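Local atomic coordinates of NEQ011 (Nanoarchaeum equitans Kin4-M, PDB entry 6GQ8), a protein that probably reduces superoxide at a mononuclear iron centre, as expected of a neelaredoxin-type superoxide reductase. Residues 17-22 with 80-85. Sequence-based numbering, arbitrary orientation.
Sequences EKEGEL and IVYAKL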
# COMPACT_ATOMS: atom_id res chain seq x y z
N GLU A 17 17.91 16.53 1.02
CA GLU A 17 18.12 17.93 0.70
C GLU A 17 17.05 18.76 1.39
O GLU A 17 15.86 18.45 1.27
CB GLU A 17 18.11 18.21 -0.81
CG GLU A 17 19.09 17.39 -1.62
CD GLU A 17 19.14 17.80 -3.08
OE1 GLU A 17 18.53 18.84 -3.42
OE2 GLU A 17 19.79 17.11 -3.88
N LYS A 18 17.47 19.81 2.08
CA LYS A 18 16.55 20.69 2.80
C LYS A 18 16.09 21.79 1.86
O LYS A 18 16.91 22.57 1.36
CB LYS A 18 17.24 21.28 4.03
CG LYS A 18 16.32 22.04 4.98
CD LYS A 18 15.33 21.11 5.67
CE LYS A 18 14.39 21.88 6.58
NZ LYS A 18 15.13 22.75 7.53
N GLU A 19 14.79 21.85 1.61
CA GLU A 19 14.18 22.85 0.73
C GLU A 19 13.12 23.61 1.53
O GLU A 19 11.97 23.16 1.62
CB GLU A 19 13.59 22.19 -0.51
CG GLU A 19 14.63 21.54 -1.40
CD GLU A 19 14.05 20.99 -2.69
OE1 GLU A 19 14.79 20.92 -3.69
OE2 GLU A 19 12.85 20.65 -2.70
N GLY A 20 13.50 24.75 2.08
CA GLY A 20 12.57 25.51 2.90
C GLY A 20 12.17 24.73 4.13
O GLY A 20 13.01 24.26 4.90
N GLU A 21 10.86 24.57 4.32
CA GLU A 21 10.35 23.78 5.43
C GLU A 21 10.45 22.29 5.18
O GLU A 21 10.31 21.51 6.12
CB GLU A 21 8.87 24.11 5.68
CG GLU A 21 8.57 25.51 6.16
CD GLU A 21 7.08 25.71 6.34
OE1 GLU A 21 6.58 26.81 6.04
OE2 GLU A 21 6.40 24.75 6.76
N LEU A 22 10.69 21.88 3.94
CA LEU A 22 10.58 20.50 3.52
C LEU A 22 11.94 19.83 3.43
O LEU A 22 12.92 20.44 2.99
CB LEU A 22 9.88 20.42 2.16
CG LEU A 22 8.39 20.78 2.15
CD1 LEU A 22 7.79 20.56 0.78
CD2 LEU A 22 7.66 19.98 3.20
N ILE A 80 11.25 10.07 -4.89
CA ILE A 80 11.50 11.29 -4.12
C ILE A 80 10.20 11.66 -3.41
O ILE A 80 9.15 11.75 -4.05
CB ILE A 80 11.99 12.44 -5.02
CG1 ILE A 80 13.19 12.00 -5.85
CG2 ILE A 80 12.35 13.66 -4.17
CD1 ILE A 80 13.83 13.13 -6.64
N VAL A 81 10.28 11.83 -2.10
CA VAL A 81 9.15 12.27 -1.29
C VAL A 81 9.58 13.51 -0.52
O VAL A 81 10.76 13.87 -0.47
CB VAL A 81 8.63 11.18 -0.33
CG1 VAL A 81 8.11 9.97 -1.11
CG2 VAL A 81 9.70 10.77 0.67
N TYR A 82 8.60 14.16 0.11
CA TYR A 82 8.79 15.44 0.77
C TYR A 82 8.08 15.39 2.11
O TYR A 82 6.92 14.96 2.19
CB TYR A 82 8.22 16.59 -0.07
CG TYR A 82 8.85 16.75 -1.44
CD1 TYR A 82 9.82 17.71 -1.67
CD2 TYR A 82 8.46 15.93 -2.49
CE1 TYR A 82 10.40 17.85 -2.92
CE2 TYR A 82 9.04 16.06 -3.74
CZ TYR A 82 10.00 17.03 -3.95
OH TYR A 82 10.57 17.16 -5.20
N ALA A 83 8.76 15.82 3.17
CA ALA A 83 8.20 15.74 4.51
C ALA A 83 8.67 16.92 5.36
O ALA A 83 9.78 17.42 5.19
CB ALA A 83 8.58 14.43 5.21
N LYS A 84 7.80 17.34 6.27
CA LYS A 84 8.15 18.24 7.36
C LYS A 84 8.53 17.39 8.56
O LYS A 84 7.71 16.61 9.05
CB LYS A 84 6.98 19.15 7.70
CG LYS A 84 6.49 20.01 6.54
CD LYS A 84 5.36 20.93 6.96
CE LYS A 84 4.97 21.88 5.83
NZ LYS A 84 3.91 22.82 6.25
N LEU A 85 9.76 17.54 9.05
CA LEU A 85 10.25 16.73 10.16
C LEU A 85 10.71 17.64 11.28
O LEU A 85 11.51 18.55 11.06
CB LEU A 85 11.39 15.82 9.71
CG LEU A 85 11.09 14.91 8.53
CD1 LEU A 85 12.33 14.14 8.11
CD2 LEU A 85 9.95 13.96 8.86
O HOH W 1 11.36 19.75 8.32
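Water 1 bridges the turn 17-22 and the strand end 80-85, donating to Glu-21 O at 3.0 Å and accepting from Leu-85 N at 2.8 Å. Farther out, a salt bridge joins the same two segments: the extended Lys-84 side chain, its CG anti to the carbonyl carbon (chi1 -59°), carries NZ to within 3.2 Å of Glu-21 OE2, a weak hydrogen bond. On the way the same chain lends its apolar part to Leu-22, whose CD2 rests 3.5 Å from Lys-84 CG, while the other methyl, CD1, reaches Tyr-82 CB. Were Lys-84 cut back to an alanine, the Glu-21 carboxylate would probably lose this charged mate and Leu-22 CD2 the methylene it packs on. Backbone adds to this: Leu-22 CA makes a C-H···O contact with Ala-83 O (3.6 Å). Glu-19 OE2 meets the Tyr-82 ring at its edge, in plane, 3.7 Å from CE1. The type II' turn from Glu-19 to Leu-22, with Gly-20 at positive phi, is closed by paired backbone bonds between its end residues. This hairpin turn joins strands 12-19 and 22-29; the latter pairs with strand 74-84 in an antiparallel sheet, which continues through Ile-80, Ala-83 and Lys-84 into a strand of the second subunit.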